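Local coordinates for protein xylulokinase (Brucella ovis, PDB 5VM1) that probably catalyses the ATP-dependent phosphorylation of D-xylulose to D-xylulose 5-phosphate, as a member of the FGGY family of carbohydrate kinases, at residues A218-A223 against T232-V237; L11-G16 against T79-S84; P333-F338 against G360-A365; S306-Y311 against Q372-G377; G257-S262 against T394-L399. All blocks are in the same frame, centred on the assembly; numbering follows the deposited sequence.

Contact 1: residues A218-A223 against T232-V237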
# COMPACT_ATOMS: atom_id res chain seq x y z
N ALA A 218 16.61 -4.01 -13.87
CA ALA A 218 17.18 -2.93 -13.10
C ALA A 218 18.25 -3.46 -12.13
O ALA A 218 18.13 -3.39 -10.90
CB ALA A 218 16.06 -2.16 -12.40
N GLY A 219 19.32 -4.00 -12.72
CA GLY A 219 20.47 -4.53 -12.02
C GLY A 219 20.59 -6.03 -12.20
O GLY A 219 19.65 -6.73 -12.59
N CYS A 220 21.81 -6.52 -11.94
CA CYS A 220 22.11 -7.94 -11.92
C CYS A 220 22.60 -8.31 -10.53
O CYS A 220 23.24 -7.51 -9.84
CB CYS A 220 23.17 -8.30 -12.99
SG CYS A 220 22.63 -8.02 -14.69
N LEU A 221 22.30 -9.54 -10.10
CA LEU A 221 22.76 -10.00 -8.80
C LEU A 221 24.29 -10.05 -8.74
O LEU A 221 24.94 -10.56 -9.65
CB LEU A 221 22.17 -11.38 -8.51
CG LEU A 221 22.45 -12.02 -7.16
CD1 LEU A 221 21.90 -11.18 -6.00
CD2 LEU A 221 21.87 -13.43 -7.16
N ARG A 222 24.85 -9.51 -7.65
CA ARG A 222 26.30 -9.48 -7.48
C ARG A 222 26.86 -10.90 -7.45
O ARG A 222 26.26 -11.81 -6.88
CB ARG A 222 26.67 -8.73 -6.19
CG ARG A 222 26.79 -7.21 -6.38
CD ARG A 222 27.32 -6.45 -5.14
NE ARG A 222 26.55 -6.73 -3.93
CZ ARG A 222 27.03 -7.32 -2.85
NH1 ARG A 222 28.30 -7.69 -2.77
NH2 ARG A 222 26.23 -7.53 -1.81
N ALA A 223 28.04 -11.07 -8.06
CA ALA A 223 28.62 -12.40 -8.22
C ALA A 223 28.85 -13.10 -6.87
O ALA A 223 28.61 -14.30 -6.75
CB ALA A 223 29.91 -12.32 -9.03
N THR A 232 22.86 -20.48 -11.06
CA THR A 232 23.34 -21.07 -12.31
C THR A 232 23.57 -20.03 -13.40
O THR A 232 24.51 -20.16 -14.19
CB THR A 232 22.34 -22.14 -12.80
OG1 THR A 232 22.37 -23.28 -11.93
CG2 THR A 232 22.66 -22.60 -14.23
N ALA A 233 22.75 -18.99 -13.45
CA ALA A 233 22.79 -18.06 -14.57
C ALA A 233 22.91 -16.63 -14.08
O ALA A 233 22.87 -16.34 -12.88
CB ALA A 233 21.54 -18.20 -15.45
N SER A 234 23.09 -15.73 -15.05
CA SER A 234 23.00 -14.30 -14.82
C SER A 234 21.60 -13.97 -14.29
O SER A 234 20.61 -14.19 -14.98
CB SER A 234 23.29 -13.54 -16.11
OG SER A 234 23.07 -12.16 -15.94
N VAL A 235 21.54 -13.49 -13.05
CA VAL A 235 20.27 -13.26 -12.36
C VAL A 235 19.91 -11.78 -12.50
O VAL A 235 20.55 -10.91 -11.90
CB VAL A 235 20.36 -13.67 -10.89
CG1 VAL A 235 19.02 -13.49 -10.21
CG2 VAL A 235 20.82 -15.10 -10.76
N ILE A 236 18.83 -11.50 -13.23
CA ILE A 236 18.34 -10.14 -13.41
C ILE A 236 17.48 -9.76 -12.20
O ILE A 236 16.73 -10.59 -11.67
CB ILE A 236 17.52 -10.03 -14.72
CG1 ILE A 236 18.43 -9.85 -15.94
CG2 ILE A 236 16.46 -8.93 -14.64
CD1 ILE A 236 17.76 -10.27 -17.26
N VAL A 237 17.63 -8.52 -11.72
CA VAL A 237 16.77 -7.97 -10.67
C VAL A 237 15.82 -6.94 -11.28
O VAL A 237 16.25 -6.02 -11.98
CB VAL A 237 17.58 -7.34 -9.52
CG1 VAL A 237 16.64 -6.89 -8.42
CG2 VAL A 237 18.56 -8.35 -8.95
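Leu221 carries its CG anti to the backbone N (chi1 -176°), and Val235 sets CG1 in the same relation to its own nitrogen (chi1 -177°); these matching torsions send both side chains off the backbone in the same direction, one alongside the other. The touch begins low on the chains: Leu221 CB lies 3.8 Å from Val235 CB, and Leu221 CD2 reaches Val235 CB at 4.0 Å and slides past both valine methyls. Leu221 also meets Leu169 of helix 161-170, and Val237 packs on Arg166 and Thr170 of that helix. Cys220 and Ile236 occupy the other face, their CA atoms 4.6 Å apart as an antiparallel non-hydrogen-bonded pair.

Backbone bonds on either side of that pair hold it. Leu221 N donates to Val235 O at 2.9 Å, and Val237 N gives a nearly straight bond to Gly219 O at 2.8 Å. The third bond, from Ala218 N to Val237 O at 2.8 Å, is more bent, with 152° at the hydrogen. Gly219 has a positive phi, a backbone shape that glycine adopts readily.

Strand 217-220 is thus joined to the start of strand 236-242 across a short helical connection, 223-228. Strand 217-220 forms one edge of the mixed sheet, an antiparallel addition beside the five-stranded ribonuclease H-like core of the N-terminal FGGY domain.

Contact 2: residues L11-G16 against T79-S84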
# COMPACT_ATOMS: atom_id res chain seq x y z
N LEU A 11 12.00 -15.45 -8.00
CA LEU A 11 11.97 -15.18 -6.58
C LEU A 11 11.43 -13.78 -6.35
O LEU A 11 11.84 -12.84 -7.04
CB LEU A 11 13.37 -15.32 -5.98
CG LEU A 11 13.52 -14.89 -4.53
CD1 LEU A 11 12.95 -15.95 -3.57
CD2 LEU A 11 14.97 -14.59 -4.21
N GLY A 12 10.51 -13.64 -5.41
CA GLY A 12 10.01 -12.33 -4.99
C GLY A 12 10.38 -12.07 -3.54
O GLY A 12 10.24 -12.95 -2.70
N LEU A 13 10.86 -10.85 -3.27
CA LEU A 13 11.23 -10.42 -1.92
C LEU A 13 10.36 -9.23 -1.54
O LEU A 13 10.50 -8.15 -2.13
CB LEU A 13 12.71 -10.04 -1.81
CG LEU A 13 13.66 -11.17 -2.16
CD1 LEU A 13 15.12 -10.69 -2.17
CD2 LEU A 13 13.43 -12.33 -1.22
N ASP A 14 9.49 -9.41 -0.54
CA ASP A 14 8.68 -8.32 0.00
C ASP A 14 9.28 -7.88 1.32
O ASP A 14 9.25 -8.62 2.31
CB ASP A 14 7.21 -8.73 0.19
CG ASP A 14 6.32 -7.54 0.56
OD1 ASP A 14 6.70 -6.39 0.23
OD2 ASP A 14 5.26 -7.74 1.18
N LEU A 15 9.81 -6.67 1.34
CA LEU A 15 10.33 -6.07 2.56
C LEU A 15 9.17 -5.26 3.18
O LEU A 15 8.89 -4.11 2.80
CB LEU A 15 11.57 -5.25 2.23
CG LEU A 15 12.14 -4.21 3.17
CD1 LEU A 15 12.25 -4.83 4.52
CD2 LEU A 15 13.52 -3.72 2.65
N GLY A 16 8.45 -5.87 4.11
CA GLY A 16 7.37 -5.18 4.77
C GLY A 16 7.85 -4.53 6.04
O GLY A 16 9.01 -4.62 6.45
N THR A 79 16.21 -17.28 -12.37
CA THR A 79 16.73 -16.44 -13.44
C THR A 79 16.44 -14.96 -13.22
O THR A 79 17.21 -14.11 -13.67
CB THR A 79 16.15 -16.90 -14.79
OG1 THR A 79 16.50 -18.27 -15.00
CG2 THR A 79 16.73 -16.12 -15.95
N GLY A 80 15.35 -14.63 -12.54
CA GLY A 80 15.04 -13.26 -12.19
C GLY A 80 14.57 -13.15 -10.75
O GLY A 80 13.99 -14.09 -10.19
N ILE A 81 14.80 -11.97 -10.16
CA ILE A 81 14.38 -11.61 -8.80
C ILE A 81 13.58 -10.31 -8.86
O ILE A 81 14.00 -9.34 -9.48
CB ILE A 81 15.60 -11.47 -7.86
CG1 ILE A 81 16.24 -12.83 -7.62
CG2 ILE A 81 15.20 -10.82 -6.53
CD1 ILE A 81 17.53 -12.79 -6.85
N GLY A 82 12.42 -10.29 -8.22
CA GLY A 82 11.61 -9.08 -8.11
C GLY A 82 11.48 -8.62 -6.67
O GLY A 82 11.38 -9.44 -5.76
N LEU A 83 11.49 -7.31 -6.47
CA LEU A 83 11.46 -6.69 -5.15
C LEU A 83 10.15 -5.94 -4.88
O LEU A 83 9.56 -5.32 -5.77
CB LEU A 83 12.63 -5.71 -4.97
CG LEU A 83 14.02 -6.27 -5.15
CD1 LEU A 83 15.10 -5.24 -4.84
CD2 LEU A 83 14.15 -7.45 -4.27
N SER A 84 9.74 -5.96 -3.61
CA SER A 84 8.62 -5.19 -3.11
C SER A 84 8.99 -4.60 -1.76
O SER A 84 9.77 -5.19 -1.01
CB SER A 84 7.37 -6.03 -2.94
OG SER A 84 6.37 -5.28 -2.28
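Asp14 and Ser84 meet where two parallel strands end their run together, and the aspartate can be followed atom by atom. Its CB lies 4.1 Å from Ser84 CB, the two residues being in register on one face of the sheet. CG, anti to the backbone N (chi1 -171°), turns the carboxylate so that OD1 comes beside Ser84, and CG itself lies within 3.6 Å of Ser84 OG. At the tip OD1 accepts a hydrogen bond from Ser84 OG at 2.8 Å. The hydroxyl approaches from above the carboxylate plane, 54° out of it, so the serine holds the acid from over its face.

Gly12 and Gly82 pair in register, with no side chain on the face that holds Asp14 and Ser84. On the reverse one the contact is purely apolar: Leu11 CD2 lies 4.0 Å from Ile81 CG1, and Leu13 CB 3.9 Å from Leu83 CD2, each pair side by side. Leu11 and Leu13 reach helix 53-70, Leu13 and Leu83 helix 161-170. The axes of strands 11-15 and 79-84 lie 17° apart, and donors and acceptors alternate regularly. Leu13 N bonds to Gly82 O, Ser84 N to Leu13 O, and Leu15 N to Ser84 O at 2.8 Å; the bond from Leu11 N to Gly80 O is the longest, at 3.3 Å.

Helix 433-446 touches Asp14 through Ala433 and Ala434, and Ser84 through Ala433 and Ala437. Asp14 is predicted to be important for activity, and the Ser84 side chain lies about 4 Å from that of Asp243, the predicted proton acceptor. These are the first and fourth strands of the actin-like ATPase fold, whose first strand ends at the catalytic cleft.

Contact 3: residues P333-F338 against G360-A365; sequences PGSVTF and GLEHEA
Ser335 turns its hydroxyl directly onto the loop 360-365. OG sits between the backbone N and the carbonyl carbon (chi1 63°), and from there it donates to Gly360 O at 2.9 Å, lying in the carbonyl plane with a C=O...donor angle of 148°. Ser335 OG also lies over the flat face of the Glu362 carboxylate, nearest to CD at 3.3 Å. The glutamate has CG anti to the carbonyl carbon and a chain extended beyond it, which brings the group there. Because the approach is over the face, with both Glu362 oxygens at similar distances from OG, the glutamate is a neighbour of the serine and not its acceptor; the hydroxyl is bonded to Gly360 O instead.

Val336 supplies the apolar half. With CG1 anti to the backbone N (chi1 -180°), its two methyls part company: CG1 reaches Leu361 CD2 at 4.2 Å, whereas CG2 meets Ala365 CB at 4.0 Å and Gly360 O at 3.7 Å. Leu361 points its CB away from the valine and comes back only through the end of its side chain. Ala365 is placed by a type I turn from Glu362, closed by a bond from Ala365 N to Glu362 O at 3.2 Å.

Gly360 has positive phi, and its CA makes a CA-H...O contact with Ser335 O. The contact continues, just past the strand ends, the small antiparallel pairing of 337-339 with 357-359. Helix 367-390 follows directly and backs it, Val336 resting on Ala373 and Ala365 on Leu370, while helix 470-488 receives Pro333 and Thr337.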
# COMPACT_ATOMS: atom_id res chain seq x y z
N PRO A 333 -30.30 -1.59 6.89
CA PRO A 333 -29.71 -0.74 7.92
C PRO A 333 -30.79 -0.28 8.90
O PRO A 333 -31.96 -0.08 8.53
CB PRO A 333 -29.13 0.44 7.14
CG PRO A 333 -28.97 -0.06 5.74
CD PRO A 333 -30.11 -1.04 5.54
N GLY A 334 -30.39 -0.15 10.16
CA GLY A 334 -31.24 0.41 11.18
C GLY A 334 -30.96 1.89 11.40
O GLY A 334 -30.29 2.56 10.62
N SER A 335 -31.49 2.40 12.51
CA SER A 335 -31.36 3.82 12.79
C SER A 335 -29.96 4.19 13.24
O SER A 335 -29.62 5.38 13.21
CB SER A 335 -32.39 4.24 13.85
OG SER A 335 -32.19 3.59 15.08
N VAL A 336 -29.14 3.20 13.60
CA VAL A 336 -27.76 3.44 14.04
C VAL A 336 -26.85 3.67 12.84
O VAL A 336 -26.87 2.91 11.86
CB VAL A 336 -27.24 2.28 14.89
CG1 VAL A 336 -25.84 2.61 15.29
CG2 VAL A 336 -28.11 2.06 16.12
N THR A 337 -26.05 4.72 12.91
CA THR A 337 -25.05 5.07 11.91
C THR A 337 -23.69 5.17 12.60
O THR A 337 -23.59 5.71 13.71
CB THR A 337 -25.42 6.41 11.21
OG1 THR A 337 -26.59 6.24 10.38
CG2 THR A 337 -24.26 6.95 10.37
N PHE A 338 -22.65 4.65 11.97
CA PHE A 338 -21.30 4.72 12.52
C PHE A 338 -20.41 5.51 11.57
O PHE A 338 -20.33 5.19 10.37
CB PHE A 338 -20.74 3.32 12.78
CG PHE A 338 -19.34 3.31 13.31
CD1 PHE A 338 -19.07 3.69 14.61
CD2 PHE A 338 -18.29 2.91 12.52
CE1 PHE A 338 -17.77 3.68 15.11
CE2 PHE A 338 -17.00 2.89 13.01
CZ PHE A 338 -16.74 3.27 14.30
N GLY A 360 -28.24 7.73 16.05
CA GLY A 360 -29.44 6.94 15.96
C GLY A 360 -29.60 5.90 17.03
O GLY A 360 -30.34 4.94 16.83
N LEU A 361 -28.93 6.05 18.16
CA LEU A 361 -29.01 5.05 19.20
C LEU A 361 -30.41 5.02 19.82
O LEU A 361 -31.00 6.06 20.12
CB LEU A 361 -27.96 5.27 20.29
CG LEU A 361 -26.50 5.29 19.88
CD1 LEU A 361 -25.64 5.72 21.07
CD2 LEU A 361 -26.03 3.95 19.28
N GLU A 362 -30.90 3.81 20.03
CA GLU A 362 -32.21 3.52 20.54
C GLU A 362 -32.04 2.52 21.68
O GLU A 362 -31.01 1.87 21.78
CB GLU A 362 -33.08 2.92 19.44
CG GLU A 362 -33.77 3.92 18.58
CD GLU A 362 -34.49 3.25 17.42
OE1 GLU A 362 -34.29 2.03 17.23
OE2 GLU A 362 -35.26 3.95 16.71
N HIS A 363 -33.05 2.39 22.55
CA HIS A 363 -32.93 1.38 23.59
C HIS A 363 -32.84 -0.02 23.00
O HIS A 363 -32.13 -0.87 23.54
CB HIS A 363 -34.08 1.46 24.59
CG HIS A 363 -33.98 2.62 25.53
ND1 HIS A 363 -33.02 2.70 26.51
CD2 HIS A 363 -34.74 3.73 25.66
CE1 HIS A 363 -33.16 3.83 27.17
NE2 HIS A 363 -34.20 4.48 26.68
N GLU A 364 -33.55 -0.26 21.89
CA GLU A 364 -33.56 -1.57 21.24
C GLU A 364 -32.27 -1.93 20.51
O GLU A 364 -32.16 -3.06 20.03
CB GLU A 364 -34.74 -1.68 20.27
CG GLU A 364 -34.94 -0.48 19.39
CD GLU A 364 -36.22 0.25 19.70
OE1 GLU A 364 -36.30 0.88 20.79
OE2 GLU A 364 -37.13 0.18 18.85
N ALA A 365 -31.33 -1.01 20.33
CA ALA A 365 -30.10 -1.38 19.65
C ALA A 365 -29.26 -2.26 20.57
O ALA A 365 -28.84 -1.82 21.65
CB ALA A 365 -29.32 -0.15 19.22

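Contact 4: residues S306-Y311 against Q372-G377; sequences SALEWY and QAVLEG
Val374 packs on Ala307, Leu308 and Tyr311, joining helix 367-390 to helix 305-315, two antiparallel helices packed together in the C-terminal domain of the FGGY kinase fold. The local axes make an angle of 164° and come within 9.9 Å, and the CA atoms of Leu308 and Val374 mark the closest backbone approach at 6.6 Å. Val374 aims its CB at the facing helix and divides its methyls between two neighbours. CG1, anti to the backbone N (chi1 172°), lies against the backbone of the other helix, 4.1 Å from Leu308 N, with Ala307 CB also beside it. CG2 goes to the ring of Tyr311, approaching obliquely at 4.3 Å from Tyr311 CG.

Leu308 and Leu375 extend the same apolar interface along one flank. Both also reach helix 319-326, Leu308 through Pro319 and Leu375 through Leu326, so that helix 319-326 packs on this flank. All five touching residues are buried, and the contact itself consists of van der Waals packing. The phenol OH of Tyr311 is bonded to Arg367 O, near the start of the second helix. Between the leucines, the branches meet methyl to methyl, with Leu308 CD2 4.3 Å from Leu375 CD2.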
# COMPACT_ATOMS: atom_id res chain seq x y z
N SER A 306 -9.59 -1.67 11.82
CA SER A 306 -9.30 -1.19 13.16
C SER A 306 -10.52 -0.54 13.80
O SER A 306 -10.60 -0.48 15.03
CB SER A 306 -8.14 -0.20 13.11
OG SER A 306 -8.55 1.03 12.55
N ALA A 307 -11.47 -0.07 12.99
CA ALA A 307 -12.74 0.38 13.55
C ALA A 307 -13.50 -0.77 14.19
O ALA A 307 -14.05 -0.61 15.28
CB ALA A 307 -13.59 1.05 12.48
N LEU A 308 -13.49 -1.96 13.56
CA LEU A 308 -14.13 -3.11 14.19
C LEU A 308 -13.33 -3.62 15.38
O LEU A 308 -13.91 -3.97 16.41
CB LEU A 308 -14.34 -4.23 13.18
CG LEU A 308 -15.06 -5.46 13.76
CD1 LEU A 308 -16.47 -5.13 14.26
CD2 LEU A 308 -15.05 -6.58 12.73
N GLU A 309 -12.00 -3.65 15.28
CA GLU A 309 -11.18 -3.97 16.45
C GLU A 309 -11.50 -3.02 17.59
O GLU A 309 -11.67 -3.46 18.74
CB GLU A 309 -9.69 -3.90 16.09
CG GLU A 309 -9.02 -5.23 15.79
CD GLU A 309 -8.00 -5.12 14.65
OE1 GLU A 309 -7.18 -4.16 14.65
OE2 GLU A 309 -8.01 -6.00 13.74
N TRP A 310 -11.60 -1.72 17.31
CA TRP A 310 -11.90 -0.78 18.37
C TRP A 310 -13.21 -1.15 19.08
O TRP A 310 -13.25 -1.27 20.31
CB TRP A 310 -11.99 0.65 17.84
CG TRP A 310 -12.52 1.57 18.94
CD1 TRP A 310 -11.81 2.08 19.99
CD2 TRP A 310 -13.86 2.05 19.09
NE1 TRP A 310 -12.63 2.84 20.79
CE2 TRP A 310 -13.89 2.84 20.27
CE3 TRP A 310 -15.05 1.89 18.35
CZ2 TRP A 310 -15.06 3.47 20.73
CZ3 TRP A 310 -16.21 2.52 18.81
CH2 TRP A 310 -16.21 3.31 19.99
N TYR A 311 -14.28 -1.39 18.30
CA TYR A 311 -15.57 -1.70 18.90
C TYR A 311 -15.53 -3.01 19.69
O TYR A 311 -16.17 -3.13 20.75
CB TYR A 311 -16.64 -1.74 17.82
CG TYR A 311 -18.01 -2.15 18.32
CD1 TYR A 311 -18.71 -1.36 19.22
CD2 TYR A 311 -18.61 -3.31 17.86
CE1 TYR A 311 -19.97 -1.75 19.67
CE2 TYR A 311 -19.84 -3.70 18.30
CZ TYR A 311 -20.53 -2.93 19.20
OH TYR A 311 -21.77 -3.37 19.62
N GLN A 372 -23.31 -4.18 13.23
CA GLN A 372 -23.83 -3.93 11.89
C GLN A 372 -23.57 -2.50 11.42
O GLN A 372 -23.13 -2.29 10.28
CB GLN A 372 -25.32 -4.22 11.86
CG GLN A 372 -25.97 -4.19 10.52
CD GLN A 372 -27.47 -4.35 10.67
OE1 GLN A 372 -27.94 -5.22 11.40
NE2 GLN A 372 -28.22 -3.47 10.02
N ALA A 373 -23.79 -1.52 12.29
CA ALA A 373 -23.58 -0.13 11.88
C ALA A 373 -22.10 0.16 11.65
O ALA A 373 -21.77 1.05 10.85
CB ALA A 373 -24.17 0.81 12.93
N VAL A 374 -21.20 -0.54 12.35
CA VAL A 374 -19.77 -0.37 12.10
C VAL A 374 -19.41 -0.87 10.71
O VAL A 374 -18.67 -0.20 9.98
CB VAL A 374 -18.93 -1.08 13.19
CG1 VAL A 374 -17.42 -1.06 12.81
CG2 VAL A 374 -19.17 -0.47 14.57
N LEU A 375 -19.92 -2.04 10.33
CA LEU A 375 -19.63 -2.56 8.99
C LEU A 375 -20.29 -1.70 7.93
O LEU A 375 -19.66 -1.37 6.91
CB LEU A 375 -20.07 -4.02 8.87
CG LEU A 375 -19.54 -5.07 9.86
CD1 LEU A 375 -19.81 -6.50 9.38
CD2 LEU A 375 -18.06 -4.88 10.17
N GLU A 376 -21.55 -1.29 8.15
CA GLU A 376 -22.22 -0.40 7.20
C GLU A 376 -21.45 0.90 7.02
O GLU A 376 -21.24 1.36 5.88
CB GLU A 376 -23.63 -0.08 7.68
CG GLU A 376 -24.65 -1.16 7.45
CD GLU A 376 -25.86 -0.99 8.38
OE1 GLU A 376 -25.89 0.01 9.13
OE2 GLU A 376 -26.75 -1.87 8.35
N GLY A 377 -20.99 1.49 8.13
CA GLY A 377 -20.28 2.76 8.07
C GLY A 377 -18.96 2.67 7.32
O GLY A 377 -18.61 3.58 6.56

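Contact 5: residues G257-S262 against T394-L399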
# COMPACT_ATOMS: atom_id res chain seq x y z
N GLY A 257 -9.68 0.88 -14.74
CA GLY A 257 -10.98 0.59 -14.17
C GLY A 257 -11.03 -0.63 -13.30
O GLY A 257 -12.08 -0.88 -12.68
N HIS A 258 -9.96 -1.43 -13.27
CA HIS A 258 -9.85 -2.56 -12.37
C HIS A 258 -9.41 -2.09 -11.00
O HIS A 258 -8.49 -1.27 -10.87
CB HIS A 258 -8.87 -3.59 -12.92
CG HIS A 258 -9.44 -4.39 -14.05
ND1 HIS A 258 -9.57 -5.76 -13.99
CD2 HIS A 258 -9.94 -4.01 -15.25
CE1 HIS A 258 -10.11 -6.20 -15.11
NE2 HIS A 258 -10.34 -5.16 -15.89
N ALA A 259 -10.07 -2.61 -9.96
CA ALA A 259 -9.84 -2.11 -8.62
C ALA A 259 -9.88 -3.23 -7.59
O ALA A 259 -10.55 -4.25 -7.76
CB ALA A 259 -10.85 -1.01 -8.25
N PHE A 260 -9.12 -3.04 -6.51
CA PHE A 260 -9.27 -3.88 -5.35
C PHE A 260 -9.50 -3.01 -4.12
O PHE A 260 -8.98 -1.90 -4.01
CB PHE A 260 -8.06 -4.81 -5.14
CG PHE A 260 -6.81 -4.14 -4.60
CD1 PHE A 260 -6.72 -3.72 -3.28
CD2 PHE A 260 -5.67 -4.04 -5.39
CE1 PHE A 260 -5.56 -3.12 -2.79
CE2 PHE A 260 -4.49 -3.47 -4.90
CZ PHE A 260 -4.44 -3.01 -3.60
N VAL A 261 -10.26 -3.56 -3.18
CA VAL A 261 -10.48 -2.94 -1.88
C VAL A 261 -9.87 -3.85 -0.82
O VAL A 261 -10.13 -5.06 -0.81
CB VAL A 261 -11.97 -2.67 -1.59
CG1 VAL A 261 -12.81 -3.95 -1.73
CG2 VAL A 261 -12.14 -1.99 -0.22
N SER A 262 -9.06 -3.27 0.04
CA SER A 262 -8.34 -3.99 1.08
C SER A 262 -8.95 -3.64 2.44
O SER A 262 -8.88 -2.49 2.88
CB SER A 262 -6.87 -3.62 1.03
OG SER A 262 -6.21 -4.13 2.17
N THR A 394 -12.13 7.97 -13.20
CA THR A 394 -12.07 6.52 -13.08
C THR A 394 -13.49 6.02 -12.86
O THR A 394 -14.21 6.57 -12.03
CB THR A 394 -11.13 6.10 -11.92
OG1 THR A 394 -9.76 6.20 -12.34
CG2 THR A 394 -11.40 4.71 -11.39
N GLU A 395 -13.90 5.02 -13.62
CA GLU A 395 -15.16 4.32 -13.36
C GLU A 395 -14.80 2.90 -12.93
O GLU A 395 -14.10 2.18 -13.66
CB GLU A 395 -16.07 4.36 -14.59
CG GLU A 395 -17.35 3.52 -14.57
CD GLU A 395 -17.91 3.37 -15.98
OE1 GLU A 395 -18.40 4.38 -16.53
OE2 GLU A 395 -17.81 2.27 -16.58
N ILE A 396 -15.18 2.52 -11.72
CA ILE A 396 -14.88 1.20 -11.18
C ILE A 396 -16.02 0.24 -11.57
O ILE A 396 -17.16 0.39 -11.12
CB ILE A 396 -14.67 1.25 -9.67
CG1 ILE A 396 -13.33 1.93 -9.36
CG2 ILE A 396 -14.71 -0.14 -9.05
CD1 ILE A 396 -12.96 1.93 -7.87
N THR A 397 -15.71 -0.74 -12.42
CA THR A 397 -16.74 -1.68 -12.86
C THR A 397 -16.80 -2.91 -11.96
O THR A 397 -17.84 -3.20 -11.36
CB THR A 397 -16.48 -2.13 -14.31
OG1 THR A 397 -15.15 -2.66 -14.41
CG2 THR A 397 -16.65 -0.96 -15.27
N SER A 398 -15.69 -3.62 -11.85
CA SER A 398 -15.56 -4.77 -10.99
C SER A 398 -14.53 -4.49 -9.90
O SER A 398 -13.49 -3.86 -10.14
CB SER A 398 -15.17 -6.01 -11.81
OG SER A 398 -13.88 -5.87 -12.38
N LEU A 399 -14.81 -5.00 -8.71
CA LEU A 399 -14.01 -4.79 -7.53
C LEU A 399 -13.62 -6.13 -6.93
O LEU A 399 -14.44 -7.06 -6.88
CB LEU A 399 -14.80 -3.93 -6.52
CG LEU A 399 -14.04 -3.37 -5.33
CD1 LEU A 399 -12.79 -2.59 -5.75
CD2 LEU A 399 -14.96 -2.53 -4.50
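Gly257 and Ile396 begin the contact with CA atoms 5.0 Å apart, and the two chains then run in the same general sense, their end-to-end directions 41° apart. Ala259 and Leu399 form one parallel bridge, CA to CA 5.1 Å, beside which Leu399 CA lies 3.5 Å from Ala259 O. Thr400 bonds through its backbone to Ala259 and Val261, carrying the pairing onward. Gly257 has positive phi, and its CA lies near Glu395 O.

The side chains fill in around Ala259. Its CB takes Ile396 CD1 at 3.6 Å and Leu399 CD1 at 3.5 Å. Leu399 has CG anti to the backbone N (chi1 -168°), which brings CD1 over the alanine backbone, while CD2 goes to Val261 CG1 at 3.8 Å. Val261 and Leu399 cross at about a right angle. Helix 367-390 lies against this apolar face, Val261 on Ile382 and Ile396 on Leu386 and Leu389. Phe260 points the other way and meets the ring of Phe270.

Strand 259-263 beside strand 399-402 is, in the canonical numbering of that fold, the first-to-fourth strand pairing of a ribonuclease H-like sheet, here that of the C-terminal FGGY domain.

How the contacts relate
From the N terminus, contact 2 closes the first long loop, joining strand 9-15 to strand 78-85. Contact 1 follows in series, a short closure that adds an edge strand; the two adjoin, since Ile236 makes probable backbone hydrogen bonds to Thr79 and Ile81, and together they span four strands of the N-terminal sheet. The chain then opens contacts 5, 4 and 3 in turn and closes them in reverse, so 3 nests in 4 and 4 in 5. Contacts 3 and 4 touch at helix 367-390, where Phe338 packs on Val374 and Val336 on Ala373. Contact 5 pairs the equivalent central strands of the second domain, its centre about 26 Å from that of contact 2.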